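Hypothetical 33.3 KDA protein IN ade3-ser2 intergenic region (Saccharomyces cerevisiae, PDB 1ODF) is probably an ATP-dependent kinase of still unknown substrate, built on a P-loop fold that closely resembles bacterial pantothenate kinase. Local coordinates at residues 44-55 against 154-162; 32-43 against 202-210. All blocks are in the same frame, centred on the assembly; numbering follows the deposited sequence. Where two conformers were deposited one is given.

Interaction 1 (44-55 against 154-162); sequences KSFTSIQIYNHL and DIFILEGWF. With SO4 (sulfate ion), chain B.
I157 pushes its CD1 methyl against the backbone of helix 44-55, 3.7 Å from CA of Y52, and this is the apolar, closely packed end of the contact. CG1 lies anti to the carbonyl carbon (chi1 -57°) and the chain runs on extended, which carries CD1 up to the helix. CD1 of L55 meets the same methyl at 3.9 Å and, crossing at about a right angle, CG2 of I155. Branched aliphatic residues suit a strand covered by a helix, here running antiparallel to it with axes 8.7 Å apart. Toward the helix N terminus the packing turns polar. S48 is small enough to let E159 in beneath it: its OG touches CG of E159 and bonds to O of S45 (2.7 Å) and to the hydroxyl of Y67. The E159 carboxylate bends toward K44, yet OE2 meets CE (3.0 Å) and stays 4.5 Å from NZ, too far for a salt bridge. NZ instead passes CB of W161 and bonds to O of G38. With K44 cut back to an alanine, the G38 carbonyl would probably lose this donor and the E159 carboxylate its nearby positive charge. On the more open side, the backbone N-H of S45 points at sulfate O4 (2.9 Å from N, 167°). The sulfate probably marks a phosphate site of the predicted ATP pocket, where a lysine and a helix N terminus together would suit an anion.

Interaction 2 (32-43 against 202-210); sequences LFIFFSGPQGSG and IKSLGIVFT. With SO4 (sulfate ion), chain B.
F33 and S204 open a run of five parallel bridges between strand 32-37 and strand 204-210, whose backbones exchange six hydrogen bonds. The ladder starts with F33 N to K203 O (2.8 Å, 173°) and ends with F209 N to S37 O (2.8 Å). Side chains fill in around it. On one sheet face CG1 of I207 sits over the ring of F36, a CH-pi contact 3.7 Å from the centroid; the two side chains lie side by side and point the same way. On the other face, CG2 of I202 reaches the rings of both F33 and F35, while S204, a small residue, leaves room for the ring of F35, its OG 3.8 Å from CE1 of F35. G206, between S204 and V208, brings no side chain to this face.

Beyond S37 the chain leaves the strand as the predicted ATP-binding P-loop. G38 passes so close to F209 that a side chain there would clash with CB of F209. The ring of F209 then presents its edge to O of S42, in plane. A type II turn from P39 to S42 is closed by two bonds on P39 O, from N and OG of S42; the OG bond (2.7 Å) uses the hydroxyl that chi1 of 65° turns back toward the turn. G41 and G43 have positive phi (95° in both), at which a side chain would be jammed against the carbonyl O of the residue before, and their amides reach the sulfate: G41 N to O2 is 2.9 Å and straight.

Helix 8-24 covers the L205 and I207 face, helix 249-262 packs on S37 and V208, and strand 155-160 borders strand 32-37 on its other edge.

How the interactions relate
From the N terminus, helix 8-24 comes first, then strand 32-37, which runs through the P-loop straight into helix 44-59. Interaction 1 closes a loop of 98 residues when strand 155-160 comes in beneath that helix. Interaction 2 closes a longer one of 158 residues when strand 204-211 arrives, so the first loop is nested within the second. Strand 32-37 thus lies between 155-160 and 204-211 in the mixed sheet, bonded to the former through N of I34 and O of F156. The two contacts meet at the P-loop, where backbone amides from both hold one sulfate, an arrangement consistent with phosphate binding by P-loop kinases.

Interaction 1 (44-55 against 154-162)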
loop_
_atom_site.group_PDB
_atom_site.type_symbol
_atom_site.label_atom_id
_atom_site.label_comp_id
_atom_site.label_asym_id
_atom_site.label_seq_id
_atom_site.Cartn_x
_atom_site.Cartn_y
_atom_site.Cartn_z
ATOM N N LYS A 44 -6.357 4.379 -5.811
ATOM C CA LYS A 44 -5.052 3.793 -6.123
ATOM C C LYS A 44 -5.133 2.279 -6.338
ATOM O O LYS A 44 -4.398 1.714 -7.158
ATOM C CB LYS A 44 -4.046 4.125 -5.004
ATOM C CG LYS A 44 -4.521 3.786 -3.590
ATOM C CD LYS A 44 -3.780 2.591 -3.002
ATOM C CE LYS A 44 -4.554 1.999 -1.829
ATOM N NZ LYS A 44 -4.984 3.044 -0.857
ATOM N N SER A 45 -6.032 1.623 -5.613
ATOM C CA SER A 45 -6.188 0.181 -5.751
ATOM C C SER A 45 -6.658 -0.187 -7.152
ATOM O O SER A 45 -6.085 -1.075 -7.797
ATOM C CB SER A 45 -7.187 -0.349 -4.728
ATOM O OG SER A 45 -6.692 -0.155 -3.425
ATOM N N PHE A 46 -7.707 0.487 -7.611
ATOM C CA PHE A 46 -8.236 0.233 -8.942
ATOM C C PHE A 46 -7.161 0.558 -9.988
ATOM O O PHE A 46 -6.965 -0.196 -10.944
ATOM C CB PHE A 46 -9.485 1.092 -9.187
ATOM C CG PHE A 46 -10.059 0.956 -10.577
ATOM C CD1 PHE A 46 -10.748 -0.197 -10.952
ATOM C CD2 PHE A 46 -9.906 1.978 -11.512
ATOM C CE1 PHE A 46 -11.279 -0.331 -12.237
ATOM C CE2 PHE A 46 -10.436 1.854 -12.803
ATOM C CZ PHE A 46 -11.122 0.698 -13.165
ATOM N N THR A 47 -6.454 1.671 -9.803
ATOM C CA THR A 47 -5.413 2.058 -10.753
ATOM C C THR A 47 -4.290 1.015 -10.866
ATOM O O THR A 47 -3.817 0.713 -11.974
ATOM C CB THR A 47 -4.803 3.425 -10.382
ATOM O OG1 THR A 47 -5.844 4.405 -10.297
ATOM C CG2 THR A 47 -3.798 3.866 -11.439
ATOM N N SER A 48 -3.866 0.471 -9.729
ATOM C CA SER A 48 -2.805 -0.545 -9.719
ATOM C C SER A 48 -3.263 -1.799 -10.460
ATOM O O SER A 48 -2.490 -2.408 -11.204
ATOM C CB SER A 48 -2.400 -0.898 -8.276
ATOM O OG SER A 48 -3.446 -1.541 -7.561
ATOM N N ILE A 49 -4.525 -2.174 -10.262
ATOM C CA ILE A 49 -5.085 -3.344 -10.930
ATOM C C ILE A 49 -5.110 -3.126 -12.448
ATOM O O ILE A 49 -4.797 -4.044 -13.221
ATOM C CB ILE A 49 -6.525 -3.649 -10.416
ATOM C CG1 ILE A 49 -6.465 -4.199 -8.990
ATOM C CG2 ILE A 49 -7.208 -4.665 -11.309
ATOM C CD1 ILE A 49 -5.777 -5.558 -8.879
ATOM N N GLN A 50 -5.478 -1.917 -12.867
ATOM C CA GLN A 50 -5.515 -1.592 -14.286
ATOM C C GLN A 50 -4.120 -1.708 -14.897
ATOM O O GLN A 50 -3.954 -2.191 -16.015
ATOM C CB GLN A 50 -6.033 -0.169 -14.501
ATOM C CG GLN A 50 -7.522 0.008 -14.280
ATOM C CD GLN A 50 -7.960 1.441 -14.522
ATOM O OE1 GLN A 50 -7.618 2.340 -13.755
ATOM N NE2 GLN A 50 -8.712 1.659 -15.592
ATOM N N ILE A 51 -3.117 -1.259 -14.156
ATOM C CA ILE A 51 -1.746 -1.305 -14.639
ATOM C C ILE A 51 -1.312 -2.772 -14.759
ATOM O O ILE A 51 -0.657 -3.158 -15.735
ATOM C CB ILE A 51 -0.800 -0.524 -13.696
ATOM C CG1 ILE A 51 -1.092 0.976 -13.816
ATOM C CG2 ILE A 51 0.643 -0.793 -14.047
ATOM C CD1 ILE A 51 -1.050 1.491 -15.247
ATOM N N TYR A 52 -1.688 -3.585 -13.770
ATOM C CA TYR A 52 -1.366 -5.005 -13.785
ATOM C C TYR A 52 -1.841 -5.568 -15.116
ATOM O O TYR A 52 -1.064 -6.154 -15.866
ATOM C CB TYR A 52 -2.090 -5.731 -12.651
ATOM C CG TYR A 52 -1.834 -7.231 -12.586
ATOM C CD1 TYR A 52 -2.887 -8.124 -12.403
ATOM C CD2 TYR A 52 -0.539 -7.748 -12.660
ATOM C CE1 TYR A 52 -2.663 -9.499 -12.292
ATOM C CE2 TYR A 52 -0.301 -9.122 -12.547
ATOM C CZ TYR A 52 -1.372 -9.991 -12.362
ATOM O OH TYR A 52 -1.160 -11.346 -12.237
ATOM N N ASN A 53 -3.121 -5.372 -15.416
ATOM C CA ASN A 53 -3.681 -5.872 -16.663
ATOM C C ASN A 53 -2.977 -5.293 -17.877
ATOM O O ASN A 53 -2.698 -6.009 -18.840
ATOM C CB ASN A 53 -5.181 -5.574 -16.738
ATOM C CG ASN A 53 -5.984 -6.383 -15.732
ATOM O OD1 ASN A 53 -5.736 -7.574 -15.538
ATOM N ND2 ASN A 53 -6.957 -5.742 -15.094
ATOM N N HIS A 54 -2.694 -3.997 -17.823
ATOM C CA HIS A 54 -2.008 -3.302 -18.909
ATOM C C HIS A 54 -0.693 -4.018 -19.246
ATOM O O HIS A 54 -0.410 -4.304 -20.407
ATOM C CB HIS A 54 -1.733 -1.856 -18.481
ATOM C CG HIS A 54 -1.006 -1.031 -19.501
ATOM N ND1 HIS A 54 -1.590 -0.603 -20.676
ATOM C CD2 HIS A 54 0.243 -0.503 -19.492
ATOM C CE1 HIS A 54 -0.737 0.155 -21.340
ATOM N NE2 HIS A 54 0.383 0.233 -20.644
ATOM N N LEU A 55 0.096 -4.312 -18.217
ATOM C CA LEU A 55 1.385 -4.982 -18.377
ATOM C C LEU A 55 1.247 -6.441 -18.803
ATOM O O LEU A 55 2.068 -6.961 -19.568
ATOM C CB LEU A 55 2.184 -4.888 -17.068
ATOM C CG LEU A 55 2.552 -3.455 -16.658
ATOM C CD1 LEU A 55 3.228 -3.438 -15.288
ATOM C CD2 LEU A 55 3.461 -2.854 -17.719
ATOM N N ASP A 154 9.777 -10.649 -13.056
ATOM C CA ASP A 154 10.317 -9.509 -13.780
ATOM C C ASP A 154 9.780 -8.171 -13.258
ATOM O O ASP A 154 10.533 -7.216 -13.090
ATOM C CB ASP A 154 10.008 -9.670 -15.272
ATOM C CG ASP A 154 10.753 -10.854 -15.894
ATOM O OD1 ASP A 154 11.995 -10.776 -16.014
ATOM O OD2 ASP A 154 10.098 -11.859 -16.250
ATOM N N ILE A 155 8.479 -8.109 -13.003
ATOM C CA ILE A 155 7.853 -6.898 -12.489
ATOM C C ILE A 155 6.920 -7.266 -11.346
ATOM O O ILE A 155 6.064 -8.134 -11.494
ATOM C CB ILE A 155 7.029 -6.165 -13.587
ATOM C CG1 ILE A 155 7.974 -5.645 -14.674
ATOM C CG2 ILE A 155 6.221 -5.009 -12.973
ATOM C CD1 ILE A 155 7.266 -5.018 -15.846
ATOM N N PHE A 156 7.105 -6.624 -10.198
ATOM C CA PHE A 156 6.242 -6.894 -9.065
ATOM C C PHE A 156 5.542 -5.628 -8.602
ATOM O O PHE A 156 6.172 -4.649 -8.191
ATOM C CB PHE A 156 7.019 -7.511 -7.901
ATOM C CG PHE A 156 6.131 -8.031 -6.820
ATOM C CD1 PHE A 156 5.517 -7.157 -5.922
ATOM C CD2 PHE A 156 5.827 -9.393 -6.747
ATOM C CE1 PHE A 156 4.612 -7.630 -4.973
ATOM C CE2 PHE A 156 4.916 -9.877 -5.792
ATOM C CZ PHE A 156 4.311 -8.994 -4.910
ATOM N N ILE A 157 4.221 -5.678 -8.668
ATOM C CA ILE A 157 3.371 -4.565 -8.292
ATOM C C ILE A 157 2.834 -4.752 -6.883
ATOM O O ILE A 157 2.175 -5.746 -6.594
ATOM C CB ILE A 157 2.180 -4.446 -9.280
ATOM C CG1 ILE A 157 2.716 -4.290 -10.706
ATOM C CG2 ILE A 157 1.287 -3.273 -8.909
ATOM C CD1 ILE A 157 1.635 -4.218 -11.762
ATOM N N LEU A 158 3.139 -3.803 -6.004
ATOM C CA LEU A 158 2.653 -3.847 -4.630
ATOM C C LEU A 158 1.934 -2.518 -4.362
ATOM O O LEU A 158 2.393 -1.457 -4.804
ATOM C CB LEU A 158 3.812 -4.036 -3.642
ATOM C CG LEU A 158 3.417 -4.152 -2.161
ATOM C CD1 LEU A 158 2.602 -5.432 -1.938
ATOM C CD2 LEU A 158 4.663 -4.145 -1.296
ATOM N N GLU A 159 0.808 -2.578 -3.652
ATOM C CA GLU A 159 0.041 -1.372 -3.364
ATOM C C GLU A 159 -0.538 -1.350 -1.957
ATOM O O GLU A 159 -0.942 -2.382 -1.423
ATOM C CB GLU A 159 -1.090 -1.215 -4.381
ATOM C CG GLU A 159 -2.225 -2.218 -4.220
ATOM C CD GLU A 159 -3.268 -1.789 -3.187
ATOM O OE1 GLU A 159 -4.052 -2.661 -2.762
ATOM O OE2 GLU A 159 -3.316 -0.594 -2.804
ATOM N N GLY A 160 -0.568 -0.152 -1.375
ATOM C CA GLY A 160 -1.097 0.049 -0.037
ATOM C C GLY A 160 -1.285 1.537 0.222
ATOM O O GLY A 160 -0.717 2.380 -0.482
ATOM N N TRP A 161 -2.077 1.863 1.241
ATOM C CA TRP A 161 -2.349 3.256 1.582
ATOM C C TRP A 161 -1.204 3.918 2.351
ATOM O O TRP A 161 -1.163 5.144 2.453
ATOM C CB TRP A 161 -3.654 3.373 2.399
ATOM C CG TRP A 161 -3.579 2.697 3.726
ATOM C CD1 TRP A 161 -3.844 1.383 3.997
ATOM C CD2 TRP A 161 -3.096 3.267 4.945
ATOM N NE1 TRP A 161 -3.544 1.098 5.312
ATOM C CE2 TRP A 161 -3.080 2.237 5.914
ATOM C CE3 TRP A 161 -2.665 4.549 5.314
ATOM C CZ2 TRP A 161 -2.647 2.450 7.222
ATOM C CZ3 TRP A 161 -2.238 4.757 6.610
ATOM C CH2 TRP A 161 -2.231 3.713 7.549
ATOM N N PHE A 162 -0.281 3.120 2.888
ATOM C CA PHE A 162 0.848 3.666 3.644
ATOM C C PHE A 162 2.240 3.301 3.095
ATOM O O PHE A 162 3.252 3.487 3.774
ATOM C CB PHE A 162 0.749 3.232 5.110
ATOM C CG PHE A 162 0.932 1.750 5.319
ATOM C CD1 PHE A 162 2.191 1.223 5.621
ATOM C CD2 PHE A 162 -0.151 0.881 5.217
ATOM C CE1 PHE A 162 2.370 -0.152 5.821
ATOM C CE2 PHE A 162 0.013 -0.504 5.415
ATOM C CZ PHE A 162 1.278 -1.022 5.719
HETATM S S SO4 B . -8.820 2.760 -2.797
HETATM O O1 SO4 B . -9.667 3.887 -3.226
HETATM O O2 SO4 B . -8.700 2.763 -1.327
HETATM O O3 SO4 B . -9.447 1.501 -3.223
HETATM O O4 SO4 B . -7.486 2.876 -3.424
#

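Interaction 2 (32-43 against 202-210)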
loop_
_atom_site.group_PDB
_atom_site.type_symbol
_atom_site.label_atom_id
_atom_site.label_comp_id
_atom_site.label_asym_id
_atom_site.label_seq_id
_atom_site.Cartn_x
_atom_site.Cartn_y
_atom_site.Cartn_z
ATOM N N LEU A 32 11.813 -5.680 -10.902
ATOM C CA LEU A 32 11.604 -4.242 -10.919
ATOM C C LEU A 32 10.313 -4.124 -10.119
ATOM O O LEU A 32 9.303 -4.737 -10.475
ATOM C CB LEU A 32 11.352 -3.727 -12.339
ATOM C CG LEU A 32 11.294 -2.214 -12.635
ATOM C CD1 LEU A 32 10.044 -1.903 -13.411
ATOM C CD2 LEU A 32 11.339 -1.390 -11.383
ATOM N N PHE A 33 10.343 -3.375 -9.025
ATOM C CA PHE A 33 9.132 -3.197 -8.237
ATOM C C PHE A 33 8.379 -1.937 -8.654
ATOM O O PHE A 33 8.976 -0.964 -9.127
ATOM C CB PHE A 33 9.459 -3.126 -6.742
ATOM C CG PHE A 33 9.678 -4.470 -6.115
ATOM C CD1 PHE A 33 10.751 -5.273 -6.508
ATOM C CD2 PHE A 33 8.785 -4.959 -5.167
ATOM C CE1 PHE A 33 10.928 -6.549 -5.967
ATOM C CE2 PHE A 33 8.952 -6.235 -4.620
ATOM C CZ PHE A 33 10.027 -7.032 -5.021
ATOM N N ILE A 34 7.060 -1.983 -8.506
ATOM C CA ILE A 34 6.218 -0.844 -8.812
ATOM C C ILE A 34 5.272 -0.669 -7.623
ATOM O O ILE A 34 4.390 -1.502 -7.376
ATOM C CB ILE A 34 5.421 -1.052 -10.107
ATOM C CG1 ILE A 34 6.388 -1.223 -11.281
ATOM C CG2 ILE A 34 4.528 0.169 -10.360
ATOM C CD1 ILE A 34 5.713 -1.412 -12.606
ATOM N N PHE A 35 5.496 0.410 -6.880
ATOM C CA PHE A 35 4.714 0.721 -5.698
ATOM C C PHE A 35 3.626 1.748 -5.958
ATOM O O PHE A 35 3.872 2.788 -6.589
ATOM C CB PHE A 35 5.617 1.275 -4.588
ATOM C CG PHE A 35 6.646 0.306 -4.087
ATOM C CD1 PHE A 35 7.984 0.687 -3.994
ATOM C CD2 PHE A 35 6.281 -0.979 -3.670
ATOM C CE1 PHE A 35 8.950 -0.194 -3.491
ATOM C CE2 PHE A 35 7.237 -1.872 -3.164
ATOM C CZ PHE A 35 8.575 -1.478 -3.074
ATOM N N PHE A 36 2.421 1.444 -5.481
ATOM C CA PHE A 36 1.309 2.375 -5.590
ATOM C C PHE A 36 0.957 2.750 -4.168
ATOM O O PHE A 36 0.782 1.872 -3.316
ATOM C CB PHE A 36 0.096 1.751 -6.276
ATOM C CG PHE A 36 0.246 1.622 -7.768
ATOM C CD1 PHE A 36 1.057 0.630 -8.321
ATOM C CD2 PHE A 36 -0.433 2.484 -8.619
ATOM C CE1 PHE A 36 1.179 0.500 -9.701
ATOM C CE2 PHE A 36 -0.318 2.361 -10.004
ATOM C CZ PHE A 36 0.487 1.368 -10.545
ATOM N N SER A 37 0.880 4.056 -3.917
ATOM C CA SER A 37 0.564 4.584 -2.595
ATOM C C SER A 37 -0.451 5.720 -2.692
ATOM O O SER A 37 -0.325 6.620 -3.531
ATOM C CB SER A 37 1.838 5.105 -1.926
ATOM O OG SER A 37 1.628 5.385 -0.556
ATOM N N GLY A 38 -1.453 5.679 -1.824
ATOM C CA GLY A 38 -2.464 6.718 -1.833
ATOM C C GLY A 38 -3.444 6.549 -0.689
ATOM O O GLY A 38 -3.642 5.437 -0.205
ATOM N N PRO A 39 -4.070 7.636 -0.227
ATOM C CA PRO A 39 -5.016 7.490 0.880
ATOM C C PRO A 39 -6.155 6.554 0.531
ATOM O O PRO A 39 -6.457 6.336 -0.638
ATOM C CB PRO A 39 -5.490 8.924 1.120
ATOM C CG PRO A 39 -4.301 9.744 0.714
ATOM C CD PRO A 39 -3.883 9.055 -0.575
ATOM N N GLN A 40 -6.773 5.978 1.551
ATOM C CA GLN A 40 -7.906 5.089 1.329
ATOM C C GLN A 40 -8.999 5.898 0.623
ATOM O O GLN A 40 -9.326 7.008 1.041
ATOM C CB GLN A 40 -8.409 4.569 2.668
ATOM C CG GLN A 40 -7.385 3.721 3.399
ATOM C CD GLN A 40 -7.504 3.837 4.907
ATOM O OE1 GLN A 40 -7.236 4.901 5.482
ATOM N NE2 GLN A 40 -7.913 2.748 5.558
ATOM N N GLY A 41 -9.548 5.347 -0.454
ATOM C CA GLY A 41 -10.579 6.048 -1.196
ATOM C C GLY A 41 -10.050 6.840 -2.389
ATOM O O GLY A 41 -10.820 7.359 -3.197
ATOM N N SER A 42 -8.733 6.937 -2.510
ATOM C CA SER A 42 -8.143 7.689 -3.613
ATOM C C SER A 42 -8.301 6.984 -4.959
ATOM O O SER A 42 -8.199 7.620 -6.011
ATOM C CB SER A 42 -6.656 7.943 -3.339
ATOM O OG SER A 42 -5.923 6.729 -3.306
ATOM N N GLY A 43 -8.545 5.675 -4.927
ATOM C CA GLY A 43 -8.699 4.925 -6.159
ATOM C C GLY A 43 -7.412 4.250 -6.617
ATOM O O GLY A 43 -7.375 3.613 -7.678
ATOM N N ILE A 202 16.184 -3.200 -3.523
ATOM C CA ILE A 202 14.952 -3.031 -4.273
ATOM C C ILE A 202 14.955 -1.854 -5.247
ATOM O O ILE A 202 15.111 -0.707 -4.854
ATOM C CB ILE A 202 13.753 -2.930 -3.309
ATOM C CG1 ILE A 202 13.442 -4.330 -2.768
ATOM C CG2 ILE A 202 12.530 -2.326 -4.015
ATOM C CD1 ILE A 202 12.286 -4.376 -1.806
ATOM N N LYS A 203 14.793 -2.167 -6.530
ATOM C CA LYS A 203 14.757 -1.154 -7.583
ATOM C C LYS A 203 13.304 -0.980 -7.980
ATOM O O LYS A 203 12.614 -1.962 -8.279
ATOM C CB LYS A 203 15.629 -1.579 -8.766
ATOM C CG LYS A 203 17.107 -1.471 -8.428
ATOM C CD LYS A 203 17.424 -0.046 -7.989
ATOM C CE LYS A 203 18.746 0.054 -7.265
ATOM N NZ LYS A 203 18.999 1.450 -6.786
ATOM N N SER A 204 12.853 0.276 -8.011
ATOM C CA SER A 204 11.446 0.536 -8.252
ATOM C C SER A 204 11.028 1.873 -8.847
ATOM O O SER A 204 11.780 2.854 -8.868
ATOM C CB SER A 204 10.725 0.414 -6.917
ATOM O OG SER A 204 11.294 1.367 -6.022
ATOM N N LEU A 205 9.779 1.879 -9.296
ATOM C CA LEU A 205 9.122 3.055 -9.838
ATOM C C LEU A 205 7.972 3.284 -8.860
ATOM O O LEU A 205 7.355 2.327 -8.381
ATOM C CB LEU A 205 8.581 2.781 -11.242
ATOM C CG LEU A 205 9.662 2.557 -12.293
ATOM C CD1 LEU A 205 9.009 2.221 -13.619
ATOM C CD2 LEU A 205 10.526 3.812 -12.396
ATOM N N GLY A 206 7.698 4.544 -8.549
ATOM C CA GLY A 206 6.638 4.829 -7.609
ATOM C C GLY A 206 5.519 5.671 -8.166
ATOM O O GLY A 206 5.751 6.577 -8.963
ATOM N N ILE A 207 4.299 5.352 -7.745
ATOM C CA ILE A 207 3.107 6.083 -8.155
ATOM C C ILE A 207 2.491 6.592 -6.860
ATOM O O ILE A 207 2.005 5.812 -6.040
ATOM C CB ILE A 207 2.065 5.178 -8.842
ATOM C CG1 ILE A 207 2.741 4.267 -9.887
ATOM C CG2 ILE A 207 0.955 6.062 -9.445
ATOM C CD1 ILE A 207 3.325 4.992 -11.057
ATOM N N VAL A 208 2.519 7.904 -6.680
ATOM C CA VAL A 208 1.994 8.504 -5.471
ATOM C C VAL A 208 0.773 9.364 -5.723
ATOM O O VAL A 208 0.775 10.239 -6.597
ATOM C CB VAL A 208 3.076 9.364 -4.765
ATOM C CG1 VAL A 208 2.466 10.091 -3.552
ATOM C CG2 VAL A 208 4.234 8.474 -4.323
ATOM N N PHE A 209 -0.268 9.091 -4.944
ATOM C CA PHE A 209 -1.528 9.820 -5.015
ATOM C C PHE A 209 -1.646 10.662 -3.754
ATOM O O PHE A 209 -1.558 10.131 -2.638
ATOM C CB PHE A 209 -2.729 8.856 -5.020
ATOM C CG PHE A 209 -3.044 8.231 -6.360
ATOM C CD1 PHE A 209 -2.040 7.914 -7.270
ATOM C CD2 PHE A 209 -4.361 7.920 -6.689
ATOM C CE1 PHE A 209 -2.348 7.295 -8.485
ATOM C CE2 PHE A 209 -4.677 7.303 -7.897
ATOM C CZ PHE A 209 -3.667 6.990 -8.796
ATOM N N THR A 210 -1.817 11.969 -3.917
ATOM C CA THR A 210 -2.040 12.821 -2.765
ATOM C C THR A 210 -3.279 13.669 -3.097
ATOM O O THR A 210 -3.755 13.657 -4.235
ATOM C CB THR A 210 -0.823 13.718 -2.439
ATOM O OG1 THR A 210 -0.967 14.219 -1.104
ATOM C CG2 THR A 210 -0.724 14.891 -3.406
HETATM S S SO4 B . -8.820 2.760 -2.797
HETATM O O1 SO4 B . -9.667 3.887 -3.226
HETATM O O2 SO4 B . -8.700 2.763 -1.327
HETATM O O3 SO4 B . -9.447 1.501 -3.223
HETATM O O4 SO4 B . -7.486 2.876 -3.424
#